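Local atomic coordinates of poly-beta-1,6-N-acetyl-D-glucosamine export protein (Escherichia coli, PDB entry 4Y25), a protein that exports the biofilm adhesin poly-beta-1,6-N-acetyl-D-glucosamine across the outer membrane, the chain here being its C-terminal beta-barrel domain. Residues E147-G152 and G173-W178; E117-R122 and G131-S136; K42-G47 and V72-R77. All coordinates share one frame; numbering follows the deposited sequence.

Interaction 1: E147-G152 and G173-W178; sequences ERRKYG and GQERIW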
ATOM      1  N   GLU A 147      -7.771 -16.887  16.475  1.00150.27           N
ATOM      2  CA  GLU A 147      -6.627 -17.149  15.613  1.00155.80           C
ATOM      3  C   GLU A 147      -7.158 -17.100  14.186  1.00157.42           C
ATOM      4  O   GLU A 147      -6.420 -17.244  13.213  1.00155.98           O
ATOM      5  CB  GLU A 147      -5.963 -18.499  15.923  1.00160.47           C
ATOM      6  CG  GLU A 147      -4.674 -18.745  15.132  1.00163.93           C
ATOM      7  CD  GLU A 147      -4.006 -20.073  15.442  1.00167.09           C
ATOM      8  OE1 GLU A 147      -4.533 -20.836  16.277  1.00173.59           O
ATOM      9  OE2 GLU A 147      -2.951 -20.356  14.835  1.00159.29           O
ATOM     10  N   ARG A 148      -8.462 -16.883  14.073  1.00148.52           N
ATOM     11  CA  ARG A 148      -9.122 -16.854  12.776  1.00136.08           C
ATOM     12  C   ARG A 148      -9.889 -15.558  12.631  1.00128.92           C
ATOM     13  O   ARG A 148     -10.954 -15.519  12.015  1.00128.96           O
ATOM     14  CB  ARG A 148     -10.056 -18.049  12.624  1.00142.45           C
ATOM     15  CG  ARG A 148      -9.336 -19.378  12.697  1.00153.25           C
ATOM     16  CD  ARG A 148      -8.477 -19.591  11.462  1.00160.99           C
ATOM     17  NE  ARG A 148      -7.828 -20.898  11.459  1.00169.43           N
ATOM     18  CZ  ARG A 148      -6.600 -21.126  11.914  1.00174.23           C
ATOM     19  NH1 ARG A 148      -5.874 -20.130  12.401  1.00183.16           N
ATOM     20  NH2 ARG A 148      -6.094 -22.351  11.870  1.00167.65           N
ATOM     21  N   ARG A 149      -9.343 -14.494  13.212  1.00130.12           N
ATOM     22  CA  ARG A 149     -10.093 -13.247  13.317  1.00112.64           C
ATOM     23  C   ARG A 149      -9.384 -11.985  13.724  1.00101.73           C
ATOM     24  O   ARG A 149      -8.817 -11.876  14.809  1.00 96.60           O
ATOM     25  CB  ARG A 149     -11.224 -13.388  14.289  1.00105.60           C
ATOM     26  CG  ARG A 149     -12.206 -12.364  13.930  1.00113.85           C
ATOM     27  CD  ARG A 149     -13.487 -12.764  14.352  1.00134.76           C
ATOM     28  NE  ARG A 149     -14.442 -12.003  13.604  1.00157.97           N
ATOM     29  CZ  ARG A 149     -15.667 -12.437  13.467  1.00163.19           C
ATOM     30  NH1 ARG A 149     -15.963 -13.576  14.071  1.00157.15           N
ATOM     31  NH2 ARG A 149     -16.561 -11.756  12.763  1.00171.72           N
ATOM     32  N   LYS A 150      -9.487 -10.992  12.855  1.00100.30           N
ATOM     33  CA  LYS A 150      -8.533  -9.909  12.854  1.00 80.00           C
ATOM     34  C   LYS A 150      -9.151  -8.572  12.381  1.00 83.32           C
ATOM     35  O   LYS A 150      -9.817  -8.517  11.348  1.00 93.60           O
ATOM     36  CB  LYS A 150      -7.347 -10.371  11.996  1.00 91.71           C
ATOM     37  CG  LYS A 150      -6.732 -11.700  12.515  1.00142.54           C
ATOM     38  CD  LYS A 150      -5.877 -12.487  11.559  1.00142.43           C
ATOM     39  CE  LYS A 150      -4.553 -12.866  12.181  1.00153.34           C
ATOM     40  NZ  LYS A 150      -4.805 -13.817  13.313  1.00157.43           N
ATOM     41  N   TYR A 151      -8.987  -7.513  13.175  1.00100.28           N
ATOM     42  CA  TYR A 151      -9.591  -6.207  12.864  1.00103.08           C
ATOM     43  C   TYR A 151      -8.548  -5.099  12.888  1.00 96.61           C
ATOM     44  O   TYR A 151      -7.649  -5.099  13.729  1.00 97.09           O
ATOM     45  CB  TYR A 151     -10.732  -5.869  13.839  1.00102.68           C
ATOM     46  CG  TYR A 151     -11.872  -6.855  13.783  1.00127.02           C
ATOM     47  CD1 TYR A 151     -12.839  -6.779  12.786  1.00133.72           C
ATOM     48  CD2 TYR A 151     -11.965  -7.880  14.712  1.00135.70           C
ATOM     49  CE1 TYR A 151     -13.873  -7.695  12.726  1.00142.96           C
ATOM     50  CE2 TYR A 151     -12.993  -8.797  14.660  1.00146.47           C
ATOM     51  CZ  TYR A 151     -13.944  -8.700  13.667  1.00156.43           C
ATOM     52  OH  TYR A 151     -14.968  -9.613  13.619  1.00171.87           O
ATOM     53  N   GLY A 152      -8.665  -4.159  11.957  1.00 85.13           N
ATOM     54  CA  GLY A 152      -7.659  -3.125  11.804  1.00 91.64           C
ATOM     55  C   GLY A 152      -8.216  -1.724  11.672  1.00101.88           C
ATOM     56  O   GLY A 152      -8.900  -1.401  10.702  1.00115.20           O
ATOM     57  N   GLY A 173     -11.296  -5.657   8.321  1.00 92.21           N
ATOM     58  CA  GLY A 173     -11.482  -6.887   9.063  1.00 73.10           C
ATOM     59  C   GLY A 173     -10.955  -8.059   8.256  1.00 76.82           C
ATOM     60  O   GLY A 173     -10.897  -8.002   7.028  1.00 77.83           O
ATOM     61  N   GLN A 174     -10.557  -9.119   8.946  1.00 77.27           N
ATOM     62  CA  GLN A 174     -10.089 -10.326   8.281  1.00 86.46           C
ATOM     63  C   GLN A 174     -10.619 -11.550   9.009  1.00 97.69           C
ATOM     64  O   GLN A 174     -10.087 -11.950  10.045  1.00108.91           O
ATOM     65  CB  GLN A 174      -8.558 -10.355   8.213  1.00 94.01           C
ATOM     66  CG  GLN A 174      -7.994 -11.551   7.455  1.00 95.93           C
ATOM     67  CD  GLN A 174      -6.532 -11.374   7.084  1.00 94.22           C
ATOM     68  OE1 GLN A 174      -5.906 -10.376   7.438  1.00113.81           O
ATOM     69  NE2 GLN A 174      -5.985 -12.342   6.356  1.00 87.04           N
ATOM     70  N   GLU A 175     -11.680 -12.137   8.467  1.00 91.36           N
ATOM     71  CA  GLU A 175     -12.285 -13.316   9.068  1.00101.46           C
ATOM     72  C   GLU A 175     -12.060 -14.555   8.209  1.00 97.59           C
ATOM     73  O   GLU A 175     -12.399 -14.573   7.025  1.00 91.82           O
ATOM     74  CB  GLU A 175     -13.778 -13.092   9.288  1.00123.65           C
ATOM     75  CG  GLU A 175     -14.505 -14.293   9.862  1.00136.04           C
ATOM     76  CD  GLU A 175     -15.930 -13.966  10.238  1.00135.79           C
ATOM     77  OE1 GLU A 175     -16.276 -12.767  10.224  1.00133.34           O
ATOM     78  OE2 GLU A 175     -16.703 -14.900  10.540  1.00134.63           O
ATOM     79  N   ARG A 176     -11.486 -15.586   8.822  1.00 84.01           N
ATOM     80  CA  ARG A 176     -11.184 -16.835   8.132  1.00 79.54           C
ATOM     81  C   ARG A 176     -12.430 -17.711   8.041  1.00 75.84           C
ATOM     82  O   ARG A 176     -12.953 -18.171   9.055  1.00 91.00           O
ATOM     83  CB  ARG A 176     -10.051 -17.573   8.852  1.00 86.33           C
ATOM     84  CG  ARG A 176      -9.651 -18.905   8.234  1.00 87.01           C
ATOM     85  CD  ARG A 176      -8.965 -18.733   6.889  1.00 90.93           C
ATOM     86  NE  ARG A 176      -7.823 -17.822   6.944  1.00105.19           N
ATOM     87  CZ  ARG A 176      -6.563 -18.201   7.143  1.00116.84           C
ATOM     88  NH1 ARG A 176      -6.268 -19.484   7.321  1.00 89.70           N
ATOM     89  NH2 ARG A 176      -5.597 -17.292   7.168  1.00118.36           N
ATOM     90  N   ILE A 177     -12.900 -17.934   6.817  1.00 79.02           N
ATOM     91  CA  ILE A 177     -14.146 -18.658   6.580  1.00 87.13           C
ATOM     92  C   ILE A 177     -13.894 -20.149   6.410  1.00 72.04           C
ATOM     93  O   ILE A 177     -14.709 -20.983   6.808  1.00 85.52           O
ATOM     94  CB  ILE A 177     -14.874 -18.112   5.325  1.00 99.39           C
ATOM     95  CG1 ILE A 177     -15.110 -16.611   5.465  1.00 96.71           C
ATOM     96  CG2 ILE A 177     -16.188 -18.842   5.081  1.00 82.81           C
ATOM     97  CD1 ILE A 177     -15.798 -16.227   6.758  1.00 78.37           C
ATOM     98  N   TRP A 178     -12.750 -20.476   5.825  1.00 64.24           N
ATOM     99  CA  TRP A 178     -12.428 -21.854   5.484  1.00 75.94           C
ATOM    100  C   TRP A 178     -10.921 -22.024   5.371  1.00 85.56           C
ATOM    101  O   TRP A 178     -10.271 -21.293   4.627  1.00 71.33           O
ATOM    102  CB  TRP A 178     -13.114 -22.241   4.175  1.00 71.84           C
ATOM    103  CG  TRP A 178     -12.763 -23.599   3.666  1.00 80.11           C
ATOM    104  CD1 TRP A 178     -11.681 -23.936   2.903  1.00 83.43           C
ATOM    105  CD2 TRP A 178     -13.512 -24.804   3.858  1.00 83.05           C
ATOM    106  NE1 TRP A 178     -11.705 -25.280   2.618  1.00 86.44           N
ATOM    107  CE2 TRP A 178     -12.817 -25.837   3.193  1.00 83.73           C
ATOM    108  CE3 TRP A 178     -14.695 -25.114   4.535  1.00 73.53           C
ATOM    109  CZ2 TRP A 178     -13.267 -27.154   3.184  1.00 72.70           C
ATOM    110  CZ3 TRP A 178     -15.141 -26.422   4.525  1.00 92.93           C
ATOM    111  CH2 TRP A 178     -14.429 -27.426   3.853  1.00 92.20           C
TER

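Interaction 2: E117-R122 and G131-S136; sequences ERLSHR and GVTGNS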
ATOM      1  N   GLU A 117       5.735  11.190   7.461  1.00 79.70           N
ATOM      2  CA  GLU A 117       6.336  11.311   6.137  1.00104.73           C
ATOM      3  C   GLU A 117       6.432  12.746   5.616  1.00102.24           C
ATOM      4  O   GLU A 117       5.532  13.565   5.803  1.00 82.22           O
ATOM      5  CB  GLU A 117       5.566  10.455   5.114  1.00111.55           C
ATOM      6  CG  GLU A 117       4.789   9.276   5.698  1.00131.46           C
ATOM      7  CD  GLU A 117       4.536   8.168   4.690  1.00137.40           C
ATOM      8  OE1 GLU A 117       4.726   8.401   3.477  1.00116.78           O
ATOM      9  OE2 GLU A 117       4.152   7.057   5.114  1.00146.84           O
ATOM     10  N   ARG A 118       7.565  13.027   4.982  1.00116.25           N
ATOM     11  CA  ARG A 118       7.723  14.152   4.070  1.00121.44           C
ATOM     12  C   ARG A 118       8.606  13.647   2.926  1.00133.02           C
ATOM     13  O   ARG A 118       9.574  12.944   3.174  1.00144.11           O
ATOM     14  CB  ARG A 118       8.338  15.374   4.772  1.00124.80           C
ATOM     15  CG  ARG A 118       9.855  15.317   4.953  1.00133.78           C
ATOM     16  CD  ARG A 118      10.484  16.675   5.240  1.00147.76           C
ATOM     17  NE  ARG A 118      11.711  16.539   6.024  1.00160.21           N
ATOM     18  CZ  ARG A 118      12.588  17.517   6.224  1.00166.46           C
ATOM     19  NH1 ARG A 118      12.384  18.715   5.695  1.00165.63           N
ATOM     20  NH2 ARG A 118      13.676  17.295   6.951  1.00168.04           N
ATOM     21  N   LEU A 119       8.220  13.875   1.673  1.00122.41           N
ATOM     22  CA  LEU A 119       6.864  14.243   1.309  1.00126.26           C
ATOM     23  C   LEU A 119       6.010  12.981   1.374  1.00121.29           C
ATOM     24  O   LEU A 119       6.535  11.870   1.294  1.00121.40           O
ATOM     25  CB  LEU A 119       6.811  14.854  -0.095  1.00126.84           C
ATOM     26  CG  LEU A 119       7.857  15.894  -0.505  1.00127.13           C
ATOM     27  CD1 LEU A 119       9.116  15.230  -1.052  1.00123.44           C
ATOM     28  CD2 LEU A 119       7.272  16.839  -1.536  1.00131.55           C
ATOM     29  N   SER A 120       4.702  13.146   1.514  1.00109.33           N
ATOM     30  CA  SER A 120       3.820  12.000   1.684  1.00 99.32           C
ATOM     31  C   SER A 120       3.350  11.431   0.352  1.00105.96           C
ATOM     32  O   SER A 120       3.132  12.170  -0.607  1.00115.96           O
ATOM     33  CB  SER A 120       2.610  12.384   2.535  1.00108.27           C
ATOM     34  OG  SER A 120       1.772  11.264   2.756  1.00117.45           O
ATOM     35  N   HIS A 121       3.196  10.111   0.303  1.00109.46           N
ATOM     36  CA  HIS A 121       2.645   9.442  -0.867  1.00106.90           C
ATOM     37  C   HIS A 121       1.124   9.494  -0.820  1.00111.07           C
ATOM     38  O   HIS A 121       0.449   9.176  -1.801  1.00131.92           O
ATOM     39  CB  HIS A 121       3.122   7.992  -0.946  1.00116.17           C
ATOM     40  CG  HIS A 121       4.609   7.840  -0.868  1.00137.70           C
ATOM     41  ND1 HIS A 121       5.459   8.310  -1.847  1.00142.51           N
ATOM     42  CD2 HIS A 121       5.397   7.263   0.069  1.00148.10           C
ATOM     43  CE1 HIS A 121       6.705   8.033  -1.514  1.00149.88           C
ATOM     44  NE2 HIS A 121       6.697   7.398  -0.356  1.00157.57           N
ATOM     45  N   ARG A 122       0.593   9.901   0.328  1.00102.95           N
ATOM     46  CA  ARG A 122      -0.847  10.049   0.505  1.00110.16           C
ATOM     47  C   ARG A 122      -1.357  11.246  -0.292  1.00111.59           C
ATOM     48  O   ARG A 122      -2.562  11.436  -0.453  1.00119.14           O
ATOM     49  CB  ARG A 122      -1.196  10.189   1.988  1.00102.92           C
ATOM     50  CG  ARG A 122      -1.254   8.856   2.725  1.00 91.25           C
ATOM     51  CD  ARG A 122      -2.554   8.709   3.493  1.00100.78           C
ATOM     52  NE  ARG A 122      -2.869   7.318   3.806  1.00124.93           N
ATOM     53  CZ  ARG A 122      -3.491   6.488   2.973  1.00138.15           C
ATOM     54  NH1 ARG A 122      -3.861   6.907   1.770  1.00127.65           N
ATOM     55  NH2 ARG A 122      -3.742   5.238   3.341  1.00143.90           N
ATOM     56  N   GLY A 131       3.106  21.726  -8.376  1.00166.54           N
ATOM     57  CA  GLY A 131       4.022  21.679  -7.252  1.00162.70           C
ATOM     58  C   GLY A 131       3.369  21.534  -5.889  1.00154.59           C
ATOM     59  O   GLY A 131       3.767  22.212  -4.945  1.00160.55           O
ATOM     60  N   VAL A 132       2.377  20.654  -5.773  1.00139.95           N
ATOM     61  CA  VAL A 132       1.708  20.456  -4.491  1.00134.75           C
ATOM     62  C   VAL A 132       2.501  19.525  -3.578  1.00144.78           C
ATOM     63  O   VAL A 132       2.649  18.330  -3.845  1.00132.58           O
ATOM     64  CB  VAL A 132       0.281  19.905  -4.666  1.00121.70           C
ATOM     65  CG1 VAL A 132      -0.286  19.473  -3.322  1.00124.28           C
ATOM     66  CG2 VAL A 132      -0.614  20.961  -5.293  1.00114.50           C
ATOM     67  N   THR A 133       3.005  20.103  -2.493  1.00156.67           N
ATOM     68  CA  THR A 133       3.801  19.392  -1.503  1.00167.65           C
ATOM     69  C   THR A 133       2.905  18.932  -0.353  1.00162.39           C
ATOM     70  O   THR A 133       1.933  19.608  -0.015  1.00164.32           O
ATOM     71  CB  THR A 133       4.941  20.296  -0.973  1.00181.31           C
ATOM     72  OG1 THR A 133       5.806  20.660  -2.057  1.00186.65           O
ATOM     73  CG2 THR A 133       5.755  19.602   0.109  1.00183.03           C
ATOM     74  N   GLY A 134       3.219  17.783   0.238  1.00150.44           N
ATOM     75  CA  GLY A 134       2.437  17.273   1.349  1.00125.63           C
ATOM     76  C   GLY A 134       3.233  16.559   2.426  1.00104.82           C
ATOM     77  O   GLY A 134       4.152  15.795   2.135  1.00102.81           O
ATOM     78  N   ASN A 135       2.875  16.818   3.680  1.00105.07           N
ATOM     79  CA  ASN A 135       3.431  16.095   4.821  1.00106.26           C
ATOM     80  C   ASN A 135       2.299  15.461   5.624  1.00 98.48           C
ATOM     81  O   ASN A 135       1.217  16.037   5.733  1.00 97.46           O
ATOM     82  CB  ASN A 135       4.264  17.025   5.706  1.00107.38           C
ATOM     83  CG  ASN A 135       5.367  17.730   4.940  1.00113.15           C
ATOM     84  OD1 ASN A 135       5.867  17.221   3.935  1.00124.62           O
ATOM     85  ND2 ASN A 135       5.757  18.907   5.415  1.00101.51           N
ATOM     86  N   SER A 136       2.538  14.281   6.188  1.00 78.83           N
ATOM     87  CA  SER A 136       1.448  13.531   6.802  1.00 87.85           C
ATOM     88  C   SER A 136       1.819  12.824   8.100  1.00 92.29           C
ATOM     89  O   SER A 136       2.985  12.782   8.498  1.00 85.98           O
ATOM     90  CB  SER A 136       0.910  12.492   5.813  1.00105.01           C
ATOM     91  OG  SER A 136       1.881  11.490   5.554  1.00 87.35           O
TER

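Interaction 3: K42-G47 and V72-R77; sequences KDNWRG and VEWRSR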
ATOM      1  N   LYS A  42      24.518  -5.435  12.778  1.00153.74           N
ATOM      2  CA  LYS A  42      24.589  -6.302  13.941  1.00157.12           C
ATOM      3  C   LYS A  42      23.198  -6.913  14.072  1.00170.75           C
ATOM      4  O   LYS A  42      22.389  -6.790  13.153  1.00176.98           O
ATOM      5  CB  LYS A  42      25.037  -5.559  15.202  1.00151.35           C
ATOM      6  CG  LYS A  42      24.166  -4.412  15.665  1.00150.03           C
ATOM      7  CD  LYS A  42      24.902  -3.645  16.758  1.00163.18           C
ATOM      8  CE  LYS A  42      23.966  -2.795  17.599  1.00171.07           C
ATOM      9  NZ  LYS A  42      24.687  -2.086  18.695  1.00163.27           N
ATOM     10  N   ASP A  43      22.915  -7.565  15.193  1.00172.31           N
ATOM     11  CA  ASP A  43      21.733  -8.421  15.295  1.00170.37           C
ATOM     12  C   ASP A  43      20.392  -7.731  15.017  1.00170.22           C
ATOM     13  O   ASP A  43      19.442  -8.380  14.578  1.00164.72           O
ATOM     14  CB  ASP A  43      21.689  -9.073  16.677  1.00155.06           C
ATOM     15  CG  ASP A  43      22.838 -10.034  16.898  1.00153.55           C
ATOM     16  OD1 ASP A  43      22.931 -11.032  16.152  1.00168.77           O
ATOM     17  OD2 ASP A  43      23.653  -9.792  17.811  1.00157.14           O
ATOM     18  N   ASN A  44      20.312  -6.425  15.253  1.00169.90           N
ATOM     19  CA  ASN A  44      19.046  -5.715  15.079  1.00162.99           C
ATOM     20  C   ASN A  44      19.080  -4.623  14.014  1.00148.46           C
ATOM     21  O   ASN A  44      18.037  -4.225  13.496  1.00152.99           O
ATOM     22  CB  ASN A  44      18.604  -5.104  16.410  1.00181.71           C
ATOM     23  CG  ASN A  44      18.374  -6.147  17.483  1.00191.98           C
ATOM     24  OD1 ASN A  44      18.104  -7.311  17.186  1.00193.98           O
ATOM     25  ND2 ASN A  44      18.475  -5.735  18.741  1.00192.40           N
ATOM     26  N   TRP A  45      20.273  -4.144  13.685  1.00136.48           N
ATOM     27  CA  TRP A  45      20.408  -3.005  12.784  1.00118.78           C
ATOM     28  C   TRP A  45      20.610  -3.401  11.326  1.00125.18           C
ATOM     29  O   TRP A  45      21.418  -4.276  11.011  1.00133.58           O
ATOM     30  CB  TRP A  45      21.566  -2.116  13.233  1.00121.02           C
ATOM     31  CG  TRP A  45      21.269  -1.350  14.477  1.00145.99           C
ATOM     32  CD1 TRP A  45      21.421  -1.782  15.760  1.00140.71           C
ATOM     33  CD2 TRP A  45      20.760  -0.015  14.560  1.00150.44           C
ATOM     34  NE1 TRP A  45      21.043  -0.798  16.639  1.00132.65           N
ATOM     35  CE2 TRP A  45      20.632   0.298  15.927  1.00139.85           C
ATOM     36  CE3 TRP A  45      20.402   0.946  13.612  1.00148.62           C
ATOM     37  CZ2 TRP A  45      20.160   1.532  16.369  1.00135.15           C
ATOM     38  CZ3 TRP A  45      19.934   2.171  14.051  1.00146.23           C
ATOM     39  CH2 TRP A  45      19.817   2.453  15.418  1.00137.95           C
ATOM     40  N   ARG A  46      19.864  -2.745  10.443  1.00113.44           N
ATOM     41  CA  ARG A  46      20.062  -2.885   9.006  1.00112.78           C
ATOM     42  C   ARG A  46      19.995  -1.520   8.331  1.00 99.78           C
ATOM     43  O   ARG A  46      19.175  -0.678   8.690  1.00 93.23           O
ATOM     44  CB  ARG A  46      19.022  -3.829   8.392  1.00107.20           C
ATOM     45  CG  ARG A  46      19.099  -5.262   8.897  1.00116.74           C
ATOM     46  CD  ARG A  46      18.410  -6.231   7.947  1.00105.67           C
ATOM     47  NE  ARG A  46      17.010  -5.885   7.716  1.00110.42           N
ATOM     48  CZ  ARG A  46      16.241  -6.464   6.798  1.00112.15           C
ATOM     49  NH1 ARG A  46      16.736  -7.418   6.021  1.00122.22           N
ATOM     50  NH2 ARG A  46      14.978  -6.087   6.654  1.00 91.83           N
ATOM     51  N   GLY A  47      20.874  -1.302   7.361  1.00102.72           N
ATOM     52  CA  GLY A  47      20.840  -0.093   6.563  1.00104.73           C
ATOM     53  C   GLY A  47      20.344  -0.425   5.170  1.00109.04           C
ATOM     54  O   GLY A  47      20.613  -1.509   4.652  1.00105.96           O
ATOM     55  N   VAL A  72      17.802   3.691   7.838  1.00 90.90           N
ATOM     56  CA  VAL A  72      18.208   2.609   8.722  1.00104.04           C
ATOM     57  C   VAL A  72      16.980   1.919   9.312  1.00102.20           C
ATOM     58  O   VAL A  72      15.921   2.530   9.440  1.00 85.17           O
ATOM     59  CB  VAL A  72      19.109   3.118   9.863  1.00 99.08           C
ATOM     60  CG1 VAL A  72      20.039   2.013  10.327  1.00116.89           C
ATOM     61  CG2 VAL A  72      19.915   4.326   9.409  1.00 88.74           C
ATOM     62  N   GLU A  73      17.125   0.645   9.661  1.00108.84           N
ATOM     63  CA  GLU A  73      16.040  -0.110  10.277  1.00104.97           C
ATOM     64  C   GLU A  73      16.515  -0.828  11.532  1.00110.16           C
ATOM     65  O   GLU A  73      17.522  -1.535  11.506  1.00122.83           O
ATOM     66  CB  GLU A  73      15.457  -1.131   9.297  1.00113.95           C
ATOM     67  CG  GLU A  73      14.337  -1.975   9.894  1.00129.72           C
ATOM     68  CD  GLU A  73      14.168  -3.315   9.202  1.00128.80           C
ATOM     69  OE1 GLU A  73      15.107  -4.137   9.259  1.00139.98           O
ATOM     70  OE2 GLU A  73      13.095  -3.551   8.607  1.00119.90           O
ATOM     71  N   TRP A  74      15.787  -0.645  12.629  1.00106.35           N
ATOM     72  CA  TRP A  74      16.051  -1.401  13.847  1.00115.44           C
ATOM     73  C   TRP A  74      14.923  -2.400  14.059  1.00108.95           C
ATOM     74  O   TRP A  74      13.764  -2.103  13.772  1.00115.82           O
ATOM     75  CB  TRP A  74      16.191  -0.476  15.056  1.00131.03           C
ATOM     76  CG  TRP A  74      16.664  -1.186  16.289  1.00137.86           C
ATOM     77  CD1 TRP A  74      17.957  -1.404  16.663  1.00141.59           C
ATOM     78  CD2 TRP A  74      15.847  -1.776  17.307  1.00139.84           C
ATOM     79  NE1 TRP A  74      17.999  -2.090  17.852  1.00149.77           N
ATOM     80  CE2 TRP A  74      16.716  -2.331  18.270  1.00150.24           C
ATOM     81  CE3 TRP A  74      14.467  -1.887  17.502  1.00134.13           C
ATOM     82  CZ2 TRP A  74      16.250  -2.988  19.408  1.00147.72           C
ATOM     83  CZ3 TRP A  74      14.005  -2.539  18.632  1.00144.27           C
ATOM     84  CH2 TRP A  74      14.896  -3.080  19.571  1.00149.16           C
ATOM     85  N   ARG A  75      15.260  -3.581  14.564  1.00117.62           N
ATOM     86  CA  ARG A  75      14.308  -4.684  14.605  1.00136.49           C
ATOM     87  C   ARG A  75      14.605  -5.670  15.737  1.00150.19           C
ATOM     88  O   ARG A  75      15.586  -6.413  15.703  1.00171.48           O
ATOM     89  CB  ARG A  75      14.295  -5.386  13.228  1.00147.65           C
ATOM     90  CG  ARG A  75      13.695  -6.814  13.084  1.00165.83           C
ATOM     91  CD  ARG A  75      12.548  -7.192  14.022  1.00171.27           C
ATOM     92  NE  ARG A  75      12.261  -8.625  13.970  1.00176.50           N
ATOM     93  CZ  ARG A  75      13.011  -9.560  14.548  1.00179.87           C
ATOM     94  NH1 ARG A  75      14.114  -9.221  15.204  1.00177.70           N
ATOM     95  NH2 ARG A  75      12.674 -10.839  14.452  1.00180.82           N
ATOM     96  N   SER A  76      13.741  -5.641  16.744  1.00146.41           N
ATOM     97  CA  SER A  76      13.533  -6.762  17.651  1.00151.08           C
ATOM     98  C   SER A  76      12.086  -7.185  17.464  1.00167.39           C
ATOM     99  O   SER A  76      11.327  -6.485  16.802  1.00178.78           O
ATOM    100  CB  SER A  76      13.805  -6.379  19.107  1.00150.05           C
ATOM    101  OG  SER A  76      13.234  -7.323  19.997  1.00146.23           O
ATOM    102  N   ARG A  77      11.680  -8.316  18.023  1.00164.65           N
ATOM    103  CA  ARG A  77      10.256  -8.606  18.018  1.00165.32           C
ATOM    104  C   ARG A  77       9.633  -7.733  19.099  1.00165.61           C
ATOM    105  O   ARG A  77      10.352  -7.175  19.931  1.00174.71           O
ATOM    106  CB  ARG A  77       9.970 -10.089  18.244  1.00168.06           C
ATOM    107  CG  ARG A  77       9.437 -10.796  16.996  1.00177.37           C
ATOM    108  CD  ARG A  77       8.340  -9.984  16.305  1.00176.90           C
ATOM    109  NE  ARG A  77       7.022 -10.232  16.886  1.00174.21           N
ATOM    110  CZ  ARG A  77       6.235 -11.249  16.546  1.00169.60           C
ATOM    111  NH1 ARG A  77       6.626 -12.116  15.622  1.00166.76           N
ATOM    112  NH2 ARG A  77       5.053 -11.398  17.130  1.00171.88           N
TER

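Interaction 1: E147-G152 and G173-W178
K150 and Q174 meet as an antiparallel hydrogen-bonded pair. Q174 N donates to K150 O at 2.6 Å. The return bond, K150 N to Q174 O at 3.0 Å, is bent and weak. Next along the ladder, R149 faces E175. CG of R149 lies anti to its backbone N (chi1 -157°), and the extended chain runs alongside E175 in the same direction. One face of the guanidinium then sits over the carboxylate, with R149 NH2 2.7 Å from E175 OE1. No N-H points at that oxygen, so this salt bridge rests on charge alone. At the other end of the close part, the ring of Y151 passes G173, its CD1 4.0 Å from G173 CA.

The solvent side is at R148, which is exposed and precedes the strand. Here R176 N bonds R148 O at 3.2 Å. The aliphatic parts of the two side chains pack together, R148 CD lying 3.5 Å from R176 CG. Their charged ends lie near each other without touching, and each has its own partner. R148 NH1 donates to E147 O at 3.0 Å, while R176 NE pairs with D186 on strand 183-195. This is the open end of an antiparallel beta hairpin in a closed 16-stranded membrane barrel.

Interaction 2: E117-R122 and G131-S136
S120 reaches across to S136 and ties the loop after strand 110-118 to the start of strand 134-144. Its CB lies 3.2 Å from S136 OG and also packs against S136 CB. Beyond it, S120 OG stands anti to the backbone N of its own residue (chi1 -178°). There it forms a hydrogen bond with S136 OG at 2.8 Å, and either hydroxyl could be the donor. The same S120 OG accepts from R122 N at 3.0 Å, which makes an ST turn. Two partners thus hold this buried hydroxyl.

The two segments are the base of a hairpin between neighbouring barrel strands, joined by a long loop without helix or strand. E117 and S136 form an antiparallel hydrogen-bonded pair. S136 N donates to E117 O at 3.1 Å, and the reverse bond from E117 N to S136 O is weak. Past the strand end, S120 N bonds G134 O at 2.8 Å. E117 CG lies against S136 OG on the same face. On the loop side, the methyl groups L119 CD2 and T133 CG2 touch at 3.6 Å. T133 N donates to S161 OG, just after strand 149-160.

Interaction 3: K42-G47 and V72-R77
R46 and E73 form a salt bridge on one face of the sheet. Both side chains run alongside each other and point the same way. R46 NE donates to E73 OE1 at 3.0 Å, and R46 NH2 reaches the same oxygen at 3.3 Å. The oxygen lies at the edge of the guanidinium, close to its plane. Both nitrogens approach on the syn side, from one face of the carboxylate and about 27° out of its plane. The other oxygen, E73 OE2, accepts from W80 NE1, so the buried carboxylate has partners on both oxygens and its rotation is probably fixed.

The backbones of the same two residues also pair. R46 N bonds E73 O at 2.8 Å, and E73 N bonds R46 O at 2.6 Å. Farther on, the bond from R75 N to N44 O is bent and weak.

The opposite face of the sheet carries W45, W74 and V72. The two indoles make a T-shaped pair, with planes 72° apart. The edge of W74 meets the face of W45, and the centroids of their five-membered rings are 4.5 Å apart. CG of W74 lies anti to the backbone N (chi1 -171°), and with the ring turned by chi2 its CD1 edge comes over W45. N44 CB lies over one face of W74 in a CH-pi contact, 3.8 Å from the centroid of the five-membered ring. At the rim of W45, V72 CG1 comes in near the ring plane, 3.5 Å from CE3. Tryptophans on the surface near a barrel rim are consistent with the aromatic girdle of outer membrane proteins.

Strand 79-89 flanks strand 64-76, where V72 pairs with A83, W74 with L81, and W74 packs on I79. On the far side, G47 bonds to S38 just after strand 30-37.

From the N terminus, interaction 3 comes first and closes the hairpin of strands 45-55 and 64-76. Interaction 2 follows. It closes the long loop between strands 110-118 and 134-144. Interaction 1 is last and brings the start of strand 149-160 to the end part of strand 165-179. The three lie in series along the chain, so none nests in or crosses another. All belong to the same closed antiparallel barrel. Interactions 1 and 2 use neighbouring strands, 149-160 and 134-144, but sit on opposite sides of the chain's centre, with centres 33 Å apart. Interactions 1 and 3 tie hairpins at their open ends, whereas interaction 2 ties the base of a loop.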